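Local coordinates for geranyltranstransferase (Enterococcus faecalis, PDB 3P8L), which probably catalyses the condensation of isopentenyl diphosphate with geranyl diphosphate to give farnesyl diphosphate, with magnesium as cofactor, at residues L59-V62 against A63-K67; K67-T71 against Q72-V76. All coordinates share one frame; numbering follows the deposited sequence.

Contact 1: residues L59-V62 against A63-K67; sequences LTTV and AAFQK
Ala63 N bonds to Leu59 O at 2.9 Å and Ala64 N to Thr60 O at 2.8 Å, in the regular one-turn pattern of helix 53-64, and past them the helix ends in a Schellman motif. Gln66 takes the left-handed backbone conformation (phi 57°), which turns the chain back on itself. The backbone N of Gln66 bonds to Ala63 O at 2.9 Å, while Lys67 N makes the wider, weak bond to Val62 O at 3.4 Å. Phe65 N makes weak bonds to both Thr61 O and Val62 O, as the regular pattern gives way to the capping turn.

Among the side chains, Phe65 and Thr61 run side by side, one turn apart. With CG of Phe65 beside its own backbone N (chi1 -64°), the ring stands out from the helix and leans back toward Thr61, bringing CD1 obliquely to within 3.1 Å of Thr61 O. Farther out on the same side of the ring, CE1 touches the Thr61 methyl CG2 at 3.8 Å. Thr61 OG1 turns instead to Leu57 O, a turn earlier. Phe287 meets the Phe65 ring with the planes about 45° apart, and Val207 and Leu211 of helix 205-230 also pack against it.

The apolar pair expected of a Schellman motif is made here by Val62 and the hydrocarbon part of Lys67. Val62 holds CG1 anti to its backbone N, and the bent lysine chain passes across that methyl from CB onward before NZ goes to Glu70; the nearest approach is between Val62 CG1 and Lys67 CE, 3.8 Å.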
loop_
_atom_site.group_PDB
_atom_site.type_symbol
_atom_site.label_atom_id
_atom_site.label_comp_id
_atom_site.label_asym_id
_atom_site.label_seq_id
_atom_site.Cartn_x
_atom_site.Cartn_y
_atom_site.Cartn_z
ATOM N N LEU A 59 -1.277 -21.267 1.741
ATOM C CA LEU A 59 -0.503 -22.474 1.462
ATOM C C LEU A 59 -1.291 -23.771 1.688
ATOM O O LEU A 59 -1.163 -24.734 0.915
ATOM C CB LEU A 59 0.789 -22.473 2.276
ATOM C CG LEU A 59 1.737 -21.305 1.955
ATOM C CD1 LEU A 59 3.000 -21.486 2.724
ATOM C CD2 LEU A 59 2.059 -21.156 0.456
ATOM N N THR A 60 -2.140 -23.770 2.711
ATOM C CA THR A 60 -2.984 -24.913 2.994
ATOM C C THR A 60 -3.970 -25.130 1.843
ATOM O O THR A 60 -4.253 -26.274 1.470
ATOM C CB THR A 60 -3.685 -24.752 4.356
ATOM O OG1 THR A 60 -2.686 -24.538 5.370
ATOM C CG2 THR A 60 -4.482 -25.996 4.724
ATOM N N THR A 61 -4.453 -24.033 1.263
ATOM C CA THR A 61 -5.438 -24.082 0.182
ATOM C C THR A 61 -4.782 -24.671 -1.072
ATOM O O THR A 61 -5.375 -25.518 -1.735
ATOM C CB THR A 61 -6.088 -22.692 -0.057
ATOM O OG1 THR A 61 -6.775 -22.305 1.138
ATOM C CG2 THR A 61 -7.086 -22.713 -1.203
ATOM N N VAL A 62 -3.550 -24.249 -1.354
ATOM C CA VAL A 62 -2.754 -24.806 -2.451
ATOM C C VAL A 62 -2.502 -26.320 -2.219
ATOM O O VAL A 62 -2.585 -27.124 -3.163
ATOM C CB VAL A 62 -1.425 -24.018 -2.634
ATOM C CG1 VAL A 62 -0.517 -24.663 -3.686
ATOM C CG2 VAL A 62 -1.711 -22.565 -3.025
ATOM N N ALA A 63 -2.233 -26.694 -0.965
ATOM C CA ALA A 63 -2.028 -28.098 -0.574
ATOM C C ALA A 63 -3.279 -28.946 -0.796
ATOM O O ALA A 63 -3.189 -30.049 -1.331
ATOM C CB ALA A 63 -1.560 -28.209 0.871
ATOM N N ALA A 64 -4.426 -28.410 -0.389
ATOM C CA ALA A 64 -5.729 -29.032 -0.621
ATOM C C ALA A 64 -6.003 -29.417 -2.090
ATOM O O ALA A 64 -6.644 -30.432 -2.338
ATOM C CB ALA A 64 -6.836 -28.149 -0.085
ATOM N N PHE A 65 -5.510 -28.621 -3.041
ATOM C CA PHE A 65 -5.670 -28.913 -4.482
ATOM C C PHE A 65 -4.485 -29.670 -5.092
ATOM O O PHE A 65 -4.334 -29.723 -6.320
ATOM C CB PHE A 65 -5.944 -27.634 -5.290
ATOM C CG PHE A 65 -7.231 -26.962 -4.935
ATOM C CD1 PHE A 65 -7.224 -25.779 -4.208
ATOM C CD2 PHE A 65 -8.456 -27.514 -5.310
ATOM C CE1 PHE A 65 -8.399 -25.149 -3.857
ATOM C CE2 PHE A 65 -9.645 -26.887 -4.963
ATOM C CZ PHE A 65 -9.616 -25.700 -4.232
ATOM N N GLN A 66 -3.656 -30.234 -4.216
ATOM C CA GLN A 66 -2.581 -31.155 -4.554
ATOM C C GLN A 66 -1.575 -30.590 -5.543
ATOM O O GLN A 66 -1.116 -31.285 -6.449
ATOM C CB GLN A 66 -3.145 -32.513 -5.013
ATOM C CG GLN A 66 -3.764 -33.330 -3.864
ATOM C CD GLN A 66 -4.663 -34.468 -4.336
ATOM O OE1 GLN A 66 -4.641 -34.848 -5.504
ATOM N NE2 GLN A 66 -5.458 -35.015 -3.423
ATOM N N LYS A 67 -1.252 -29.314 -5.369
ATOM C CA LYS A 67 -0.235 -28.663 -6.185
ATOM C C LYS A 67 1.056 -28.580 -5.385
ATOM O O LYS A 67 1.024 -28.305 -4.187
ATOM C CB LYS A 67 -0.708 -27.272 -6.600
ATOM C CG LYS A 67 0.329 -26.448 -7.343
ATOM C CD LYS A 67 -0.197 -25.062 -7.642
ATOM C CE LYS A 67 0.801 -23.993 -7.237
ATOM N NZ LYS A 67 2.183 -24.262 -7.692
#

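Contact 2: residues K67-T71 against Q72-V76; sequences KEMET and QDYQV
The Tyr74 ring is met obliquely by Met69 CB and Glu70 O, and near its plane, at the edge, by Thr71 O. Met69 CB lies 3.7 Å from Tyr74 CZ; beyond CB the chain bends at chi2 (-54°) and leads away, leaving SD 5.3 Å from the ring centroid in an oblique Met-aromatic contact, while the Tyr74 hydroxyl bonds to His17. The second flat group, the Asp73 carboxylate, is met from above its plane by Glu70 N, which bonds to OD1 at 2.9 Å with a nearly straight N-H (167°).

Lys67 NZ adds a weak, 3.3 Å salt bridge to Asp73 OD1. NZ pairs more closely with Glu70 OE2, 2.7 Å away on that oxygen's anti lone pair, and also bonds to Glu68 O. One ammonium lies between two carboxylates and probably eases their repulsion. Asp73 OD2 is buried without a partner.

In the backbone, Asp73 N bonds to Glu70 O at 2.9 Å, and Gln75 N to Thr71 O begins the regular helical series. With Glu70 as N-cap, its N-to-Asp73 OD1 bond is half of a capping box, the Glu70 carboxylate turning to Lys67 instead, and Met69 against Tyr74 is the hydrophobic staple of a helix N-terminus.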
loop_
_atom_site.group_PDB
_atom_site.type_symbol
_atom_site.label_atom_id
_atom_site.label_comp_id
_atom_site.label_asym_id
_atom_site.label_seq_id
_atom_site.Cartn_x
_atom_site.Cartn_y
_atom_site.Cartn_z
ATOM N N LYS A 67 -1.252 -29.314 -5.369
ATOM C CA LYS A 67 -0.235 -28.663 -6.185
ATOM C C LYS A 67 1.056 -28.580 -5.385
ATOM O O LYS A 67 1.024 -28.305 -4.187
ATOM C CB LYS A 67 -0.708 -27.272 -6.600
ATOM C CG LYS A 67 0.329 -26.448 -7.343
ATOM C CD LYS A 67 -0.197 -25.062 -7.642
ATOM C CE LYS A 67 0.801 -23.993 -7.237
ATOM N NZ LYS A 67 2.183 -24.262 -7.692
ATOM N N GLU A 68 2.188 -28.836 -6.029
ATOM C CA GLU A 68 3.466 -28.667 -5.355
ATOM C C GLU A 68 3.755 -27.174 -5.172
ATOM O O GLU A 68 3.529 -26.388 -6.093
ATOM C CB GLU A 68 4.587 -29.336 -6.144
ATOM C CG GLU A 68 5.871 -29.509 -5.341
ATOM C CD GLU A 68 7.022 -30.040 -6.170
ATOM O OE1 GLU A 68 8.017 -30.489 -5.562
ATOM O OE2 GLU A 68 6.940 -30.006 -7.420
ATOM N N MET A 69 4.229 -26.802 -3.981
ATOM C CA MET A 69 4.567 -25.420 -3.652
ATOM C C MET A 69 5.657 -24.885 -4.551
ATOM O O MET A 69 6.654 -25.555 -4.797
ATOM C CB MET A 69 5.046 -25.293 -2.200
ATOM C CG MET A 69 3.990 -25.491 -1.171
ATOM S SD MET A 69 2.541 -24.465 -1.354
ATOM C CE MET A 69 1.484 -25.531 -0.465
ATOM N N GLU A 70 5.451 -23.674 -5.046
ATOM C CA GLU A 70 6.470 -22.967 -5.813
ATOM C C GLU A 70 6.718 -21.607 -5.179
ATOM O O GLU A 70 5.899 -21.141 -4.389
ATOM C CB GLU A 70 6.002 -22.742 -7.247
ATOM C CG GLU A 70 5.644 -23.987 -8.029
ATOM C CD GLU A 70 5.177 -23.631 -9.412
ATOM O OE1 GLU A 70 6.032 -23.261 -10.237
ATOM O OE2 GLU A 70 3.955 -23.696 -9.666
ATOM N N THR A 71 7.851 -21.000 -5.539
ATOM C CA THR A 71 8.246 -19.638 -5.160
ATOM C C THR A 71 7.090 -18.624 -5.051
ATOM O O THR A 71 6.931 -17.969 -4.004
ATOM C CB THR A 71 9.340 -19.118 -6.134
ATOM O OG1 THR A 71 10.392 -20.084 -6.198
ATOM C CG2 THR A 71 9.923 -17.791 -5.672
ATOM N N GLN A 72 6.281 -18.518 -6.102
ATOM C CA GLN A 72 5.175 -17.547 -6.151
ATOM C C GLN A 72 4.095 -17.748 -5.100
ATOM O O GLN A 72 3.431 -16.778 -4.709
ATOM C CB GLN A 72 4.519 -17.477 -7.535
ATOM C CG GLN A 72 3.882 -18.778 -8.017
ATOM C CD GLN A 72 4.806 -19.574 -8.918
ATOM O OE1 GLN A 72 5.999 -19.744 -8.632
ATOM N NE2 GLN A 72 4.261 -20.059 -10.027
ATOM N N ASP A 73 3.914 -18.991 -4.650
ATOM C CA ASP A 73 2.984 -19.291 -3.559
ATOM C C ASP A 73 3.495 -18.671 -2.263
ATOM O O ASP A 73 2.723 -18.043 -1.545
ATOM C CB ASP A 73 2.761 -20.793 -3.364
ATOM C CG ASP A 73 2.355 -21.504 -4.663
ATOM O OD1 ASP A 73 2.745 -22.671 -4.853
ATOM O OD2 ASP A 73 1.659 -20.893 -5.491
ATOM N N TYR A 74 4.787 -18.839 -1.995
ATOM C CA TYR A 74 5.428 -18.241 -0.829
ATOM C C TYR A 74 5.468 -16.728 -0.914
ATOM O O TYR A 74 5.318 -16.063 0.109
ATOM C CB TYR A 74 6.840 -18.786 -0.603
ATOM C CG TYR A 74 6.875 -20.284 -0.353
ATOM C CD1 TYR A 74 6.363 -20.823 0.823
ATOM C CD2 TYR A 74 7.421 -21.160 -1.304
ATOM C CE1 TYR A 74 6.382 -22.203 1.058
ATOM C CE2 TYR A 74 7.441 -22.544 -1.088
ATOM C CZ TYR A 74 6.917 -23.049 0.093
ATOM O OH TYR A 74 6.949 -24.388 0.332
ATOM N N GLN A 75 5.668 -16.201 -2.123
ATOM C CA GLN A 75 5.651 -14.770 -2.378
ATOM C C GLN A 75 4.292 -14.145 -2.095
ATOM O O GLN A 75 4.232 -13.103 -1.427
ATOM C CB GLN A 75 6.148 -14.447 -3.794
ATOM C CG GLN A 75 7.654 -14.683 -3.921
ATOM C CD GLN A 75 8.172 -14.536 -5.332
ATOM O OE1 GLN A 75 7.498 -14.897 -6.291
ATOM N NE2 GLN A 75 9.376 -13.997 -5.464
ATOM N N VAL A 76 3.216 -14.776 -2.583
ATOM C CA VAL A 76 1.848 -14.336 -2.297
ATOM C C VAL A 76 1.540 -14.403 -0.796
ATOM O O VAL A 76 0.931 -13.480 -0.250
ATOM C CB VAL A 76 0.781 -15.123 -3.121
ATOM C CG1 VAL A 76 -0.662 -14.771 -2.702
ATOM C CG2 VAL A 76 0.928 -14.821 -4.620
#

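Contact 1 closes helix 53-64 and contact 2 opens helix 71-92, so the two follow directly along the chain, with Lys67 common to both and their centres about 10 Å apart. Together they illustrate how a short connection can finish one helix and start the next. The two contacts also pack on each other: Leu59 CD1 lies 3.8 Å from Tyr74 CE1, and Val62 CG1 lies 3.9 Å from Met69 SD. The centres of both contacts lie about 16 Å from the centre of the chain and on the same side of it in this largely helical polyprenyl synthase fold, where helix 13-31 lies against residues of each contact and joins them to the N-terminal part of the chain.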